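Local coordinates for MutT related protein (Methanosarcina mazei, PDB 3GRN) that is a MutT-related member of the Nudix family and is probably a hydrolase, at residues L23-R27 against K37-P41; S31-A35 against L80-K84. All blocks are in the same frame, centred on the assembly; numbering follows the deposited sequence.

Interaction 1: residues L23-R27 against K37-P41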
loop_
_atom_site.group_PDB
_atom_site.type_symbol
_atom_site.label_atom_id
_atom_site.label_comp_id
_atom_site.label_asym_id
_atom_site.label_seq_id
_atom_site.Cartn_x
_atom_site.Cartn_y
_atom_site.Cartn_z
ATOM N N LEU A 23 -18.066 -4.911 -6.352
ATOM C CA LEU A 23 -16.668 -5.314 -6.473
ATOM C C LEU A 23 -16.097 -5.719 -5.121
ATOM O O LEU A 23 -16.008 -4.889 -4.198
ATOM C CB LEU A 23 -15.831 -4.170 -7.073
ATOM C CG LEU A 23 -14.332 -4.469 -7.273
ATOM C CD1 LEU A 23 -14.051 -5.728 -8.093
ATOM C CD2 LEU A 23 -13.581 -3.247 -7.831
ATOM N N LEU A 24 -15.703 -6.991 -5.013
ATOM C CA LEU A 24 -14.954 -7.466 -3.846
ATOM C C LEU A 24 -13.546 -7.896 -4.259
ATOM O O LEU A 24 -13.329 -8.325 -5.392
ATOM C CB LEU A 24 -15.657 -8.621 -3.131
ATOM C CG LEU A 24 -17.128 -8.455 -2.795
ATOM C CD1 LEU A 24 -17.589 -9.652 -1.979
ATOM C CD2 LEU A 24 -17.373 -7.180 -2.042
ATOM N N LEU A 25 -12.606 -7.781 -3.333
ATOM C CA LEU A 25 -11.210 -8.112 -3.596
ATOM C C LEU A 25 -10.736 -9.060 -2.511
ATOM O O LEU A 25 -11.072 -8.870 -1.348
ATOM C CB LEU A 25 -10.370 -6.843 -3.493
ATOM C CG LEU A 25 -10.814 -5.618 -4.285
ATOM C CD1 LEU A 25 -9.840 -4.455 -3.972
ATOM C CD2 LEU A 25 -10.804 -5.937 -5.743
ATOM N N ARG A 26 -9.940 -10.061 -2.878
ATOM C CA ARG A 26 -9.376 -10.961 -1.867
ATOM C C ARG A 26 -7.964 -10.558 -1.514
ATOM O O ARG A 26 -7.136 -10.442 -2.398
ATOM C CB ARG A 26 -9.422 -12.414 -2.332
ATOM C CG ARG A 26 -8.994 -13.364 -1.225
ATOM C CD ARG A 26 -9.444 -14.776 -1.457
ATOM N NE ARG A 26 -8.484 -15.538 -2.235
ATOM C CZ ARG A 26 -7.394 -16.140 -1.748
ATOM N NH1 ARG A 26 -6.603 -16.811 -2.571
ATOM N NH2 ARG A 26 -7.067 -16.067 -0.457
ATOM N N ARG A 27 -7.685 -10.398 -0.224
ATOM C CA ARG A 27 -6.432 -9.861 0.279
ATOM C C ARG A 27 -5.284 -10.865 0.121
ATOM O O ARG A 27 -5.513 -12.065 0.201
ATOM C CB ARG A 27 -6.572 -9.488 1.750
ATOM C CG ARG A 27 -7.587 -8.384 2.024
ATOM C CD ARG A 27 -7.812 -8.147 3.533
ATOM N NE ARG A 27 -6.620 -7.649 4.230
ATOM C CZ ARG A 27 -6.217 -6.378 4.243
ATOM N NH1 ARG A 27 -6.901 -5.446 3.591
ATOM N NH2 ARG A 27 -5.113 -6.034 4.899
ATOM N N LYS A 37 -8.376 -12.898 3.206
ATOM C CA LYS A 37 -9.841 -12.749 3.269
ATOM C C LYS A 37 -10.403 -11.779 2.205
ATOM O O LYS A 37 -9.681 -10.905 1.729
ATOM C CB LYS A 37 -10.275 -12.312 4.673
ATOM C CG LYS A 37 -9.955 -13.331 5.778
ATOM C CD LYS A 37 -10.822 -13.121 7.019
ATOM C CE LYS A 37 -10.651 -14.256 8.047
ATOM N NZ LYS A 37 -9.268 -14.353 8.639
ATOM N N TRP A 38 -11.678 -11.943 1.850
ATOM C CA TRP A 38 -12.398 -10.980 0.983
ATOM C C TRP A 38 -12.616 -9.608 1.678
ATOM O O TRP A 38 -12.762 -9.552 2.893
ATOM C CB TRP A 38 -13.719 -11.576 0.487
ATOM C CG TRP A 38 -13.487 -12.706 -0.448
ATOM C CD1 TRP A 38 -13.387 -14.037 -0.123
ATOM C CD2 TRP A 38 -13.263 -12.619 -1.857
ATOM N NE1 TRP A 38 -13.135 -14.782 -1.252
ATOM C CE2 TRP A 38 -13.053 -13.938 -2.330
ATOM C CE3 TRP A 38 -13.224 -11.557 -2.774
ATOM C CZ2 TRP A 38 -12.814 -14.219 -3.678
ATOM C CZ3 TRP A 38 -12.988 -11.841 -4.112
ATOM C CH2 TRP A 38 -12.785 -13.161 -4.549
ATOM N N ASP A 39 -12.603 -8.519 0.892
ATOM C CA ASP A 39 -12.614 -7.148 1.388
ATOM C C ASP A 39 -13.289 -6.233 0.346
ATOM O O ASP A 39 -13.476 -6.634 -0.806
ATOM C CB ASP A 39 -11.158 -6.706 1.631
ATOM C CG ASP A 39 -11.019 -5.654 2.725
ATOM O OD1 ASP A 39 -12.020 -5.020 3.091
ATOM O OD2 ASP A 39 -9.893 -5.447 3.229
ATOM N N LEU A 40 -13.622 -5.008 0.731
ATOM C CA LEU A 40 -14.044 -4.002 -0.231
ATOM C C LEU A 40 -12.798 -3.225 -0.607
ATOM O O LEU A 40 -11.834 -3.175 0.198
ATOM C CB LEU A 40 -15.068 -3.040 0.380
ATOM C CG LEU A 40 -16.485 -3.527 0.686
ATOM C CD1 LEU A 40 -17.278 -2.411 1.332
ATOM C CD2 LEU A 40 -17.183 -3.943 -0.607
ATOM N N PRO A 41 -12.816 -2.558 -1.781
ATOM C CA PRO A 41 -11.738 -1.611 -2.093
ATOM C C PRO A 41 -11.709 -0.498 -1.059
ATOM O O PRO A 41 -12.760 -0.032 -0.655
ATOM C CB PRO A 41 -12.160 -1.027 -3.445
ATOM C CG PRO A 41 -13.064 -2.021 -4.017
ATOM C CD PRO A 41 -13.789 -2.649 -2.886
#
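Leu25 and Asp39 face each other as an antiparallel hydrogen-bonded pair, joined by Leu25 N to Asp39 O at 2.9 Å and Asp39 N to Leu25 O at 2.7 Å; the second is the more bent at its hydrogen, 131°. One step along, Arg26 and Trp38 form the non-hydrogen-bonded pair, their CA atoms 4.2 Å apart, and beyond it Arg27 N donates to Lys37 O. The side chains of Arg26 and Trp38 share one face of the sheet. Because the two residues pair directly across the strands, Arg26 CB stands over the indole, 3.7 Å from the centroid of the six-membered ring and almost on its normal, in a CH-pi contact. With CG anti to the backbone N (chi1 -173°), the chain continues over the same face and brings CD to NE1. Past this stem the chain bends, and the guanidinium is held by salt bridges to Glu107 and Glu29. Leu24 CB packs against CE3 of the same indole. With an alanine at Trp38, the Arg26 stem would probably lose its aromatic floor and the guanidinium its firm aim at Glu107. The two segments belong to the beta hairpin of strands 22-27 and 38-44, neighbours within the mixed sheet of the Nudix domain. On the face of Leu25 and Asp39, in the Asp39 conformer described here, one of two, Arg27 NH1 reaches OD2 of Asp39 at 3.0 Å, a salt bridge with guanidinium and carboxylate planes 56° apart; in that conformer OD1 takes a weak bond from Leu40 N. Toward the other end the contact turns apolar. Pro41 CG touches both Leu23 CD2 and Leu25 CD1, each at 4.0 Å, beside helix 51-63, whereas the methyls Leu24 CD2 and Leu40 CD2 meet at 3.5 Å.

Interaction 2: residues S31-A35 against L80-K84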
loop_
_atom_site.group_PDB
_atom_site.type_symbol
_atom_site.label_atom_id
_atom_site.label_comp_id
_atom_site.label_asym_id
_atom_site.label_seq_id
_atom_site.Cartn_x
_atom_site.Cartn_y
_atom_site.Cartn_z
ATOM N N SER A 31 -0.321 -9.965 3.924
ATOM C CA SER A 31 -0.918 -8.843 4.643
ATOM C C SER A 31 -0.845 -9.087 6.150
ATOM O O SER A 31 -1.123 -10.200 6.644
ATOM C CB SER A 31 -2.385 -8.635 4.234
ATOM O OG SER A 31 -2.555 -8.659 2.822
ATOM N N ARG A 32 -0.456 -8.035 6.865
ATOM C CA ARG A 32 -0.363 -8.040 8.326
ATOM C C ARG A 32 -1.721 -8.309 9.001
ATOM O O ARG A 32 -1.791 -9.032 9.994
ATOM C CB ARG A 32 0.239 -6.705 8.794
ATOM C CG ARG A 32 0.211 -6.474 10.286
ATOM C CD ARG A 32 0.773 -5.104 10.629
ATOM N NE ARG A 32 1.243 -5.025 12.015
ATOM C CZ ARG A 32 2.440 -5.439 12.435
ATOM N NH1 ARG A 32 3.309 -5.978 11.582
ATOM N NH2 ARG A 32 2.767 -5.318 13.715
ATOM N N THR A 33 -2.787 -7.730 8.443
ATOM C CA THR A 33 -4.152 -7.860 8.963
ATOM C C THR A 33 -5.020 -8.601 7.943
ATOM O O THR A 33 -4.877 -8.378 6.731
ATOM C CB THR A 33 -4.777 -6.459 9.238
ATOM O OG1 THR A 33 -4.970 -5.758 8.003
ATOM C CG2 THR A 33 -3.868 -5.612 10.135
ATOM N N ASN A 34 -5.905 -9.479 8.418
ATOM C CA ASN A 34 -6.900 -10.168 7.551
ATOM C C ASN A 34 -6.336 -10.792 6.277
ATOM O O ASN A 34 -6.957 -10.710 5.208
ATOM C CB ASN A 34 -8.042 -9.211 7.153
ATOM C CG ASN A 34 -9.178 -9.185 8.149
ATOM O OD1 ASN A 34 -9.601 -10.218 8.678
ATOM N ND2 ASN A 34 -9.709 -7.993 8.383
ATOM N N ALA A 35 -5.169 -11.421 6.394
ATOM C CA ALA A 35 -4.491 -12.025 5.250
ATOM C C ALA A 35 -5.377 -13.089 4.589
ATOM O O ALA A 35 -5.987 -13.896 5.267
ATOM C CB ALA A 35 -3.174 -12.620 5.704
ATOM N N LEU A 80 -9.375 -4.995 15.481
ATOM C CA LEU A 80 -8.298 -5.906 15.101
ATOM C C LEU A 80 -7.390 -6.064 16.306
ATOM O O LEU A 80 -7.559 -5.369 17.310
ATOM C CB LEU A 80 -7.517 -5.348 13.926
ATOM C CG LEU A 80 -8.302 -5.115 12.622
ATOM C CD1 LEU A 80 -7.420 -4.414 11.585
ATOM C CD2 LEU A 80 -8.832 -6.432 12.063
ATOM N N THR A 81 -6.411 -6.960 16.208
ATOM C CA THR A 81 -5.551 -7.176 17.346
ATOM C C THR A 81 -4.808 -5.890 17.788
ATOM O O THR A 81 -4.681 -5.634 18.990
ATOM C CB THR A 81 -4.610 -8.411 17.164
ATOM O OG1 THR A 81 -3.870 -8.580 18.372
ATOM C CG2 THR A 81 -3.644 -8.203 16.001
ATOM N N GLU A 82 -4.343 -5.064 16.842
ATOM C CA GLU A 82 -3.533 -3.934 17.294
ATOM C C GLU A 82 -4.173 -2.554 17.155
ATOM O O GLU A 82 -3.578 -1.568 17.585
ATOM C CB GLU A 82 -2.135 -3.978 16.687
ATOM C CG GLU A 82 -2.057 -3.507 15.277
ATOM C CD GLU A 82 -0.930 -4.176 14.517
ATOM O OE1 GLU A 82 0.157 -4.396 15.108
ATOM O OE2 GLU A 82 -1.142 -4.476 13.322
ATOM N N LYS A 83 -5.388 -2.504 16.604
ATOM C CA LYS A 83 -6.126 -1.242 16.467
ATOM C C LYS A 83 -7.627 -1.509 16.301
ATOM O O LYS A 83 -8.019 -2.621 15.921
ATOM C CB LYS A 83 -5.605 -0.450 15.267
ATOM C CG LYS A 83 -5.850 -1.140 13.913
ATOM C CD LYS A 83 -4.855 -0.666 12.879
ATOM C CE LYS A 83 -4.791 -1.636 11.721
ATOM N NZ LYS A 83 -3.987 -2.832 12.096
ATOM N N LYS A 84 -8.439 -0.485 16.578
ATOM C CA LYS A 84 -9.864 -0.487 16.235
ATOM C C LYS A 84 -10.068 0.365 14.995
ATOM O O LYS A 84 -9.531 1.466 14.903
ATOM C CB LYS A 84 -10.704 0.073 17.385
ATOM C CG LYS A 84 -10.606 -0.805 18.690
ATOM C CD LYS A 84 -11.565 -0.358 19.788
ATOM C CE LYS A 84 -12.944 -1.011 19.633
ATOM N NZ LYS A 84 -13.980 -0.490 20.586
#
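Arg32 and Glu82 carry the ionic part of this contact between two loops, one linking strands 22-27 and 38-44, the other strands 72-79 and 84-94. The arginine presents its guanidinium side-on: NE donates to Glu82 OE2 at 2.8 Å and NH2 to OE1 at 3.1 Å, each oxygen using its syn lone pair. The two flat groups are nearly coplanar, 6° apart, as expected of a bidentate pair. An extended arginine stem from CG to NE carries the group across to the glutamate. Lys83 NZ approaches the same OE2 at 3.5 Å, making a three-residue salt-bridge network in which one carboxylate serves two cations. Glu120 of the second subunit adds long, weak ion pairs to both cations, and its carboxylate also lies close to that of Glu82.

A second group of contacts is by van der Waals touch. Its apolar pair is Leu80 CD1 and the methyl CG2 of Thr33, 4.0 Å apart, the side chains crossing at about a right angle. Two polar atoms merely lie against methyl groups: Asn34 ND2 against Leu80 CD2, and Lys83 NZ 3.4 Å from Thr33 CG2.

With two carboxylates and two cations gathered here at the subunit boundary, the positive groups probably offset the repulsion between Glu82 and Glu120, and the planar two-point grip is likely to restrict rotation of the Glu82 carboxylate.

In the fold
Interaction 1 is largely buried and lies within the sheet, where backbone bonds set the register of strands 22-27 and 38-44. Interaction 2 sits at the surface, about 15 Å away between centres, and joins two loops through side chains alone. Segment 31-35 belongs to the loop connecting the strands of interaction 1, so the paired arms of the hairpin and the loop between them each have their own contact, the loop's being with residues 80-84. Arg27 links the sites directly, its NH2 probably bonded to Thr33 O. In interaction 1 charge accompanies a backbone pairing, with Arg26, Arg27 and Asp39 in the half nearer the loop and leucines and proline in the other; ion pairs are prominent in interaction 2, which also borders the second subunit.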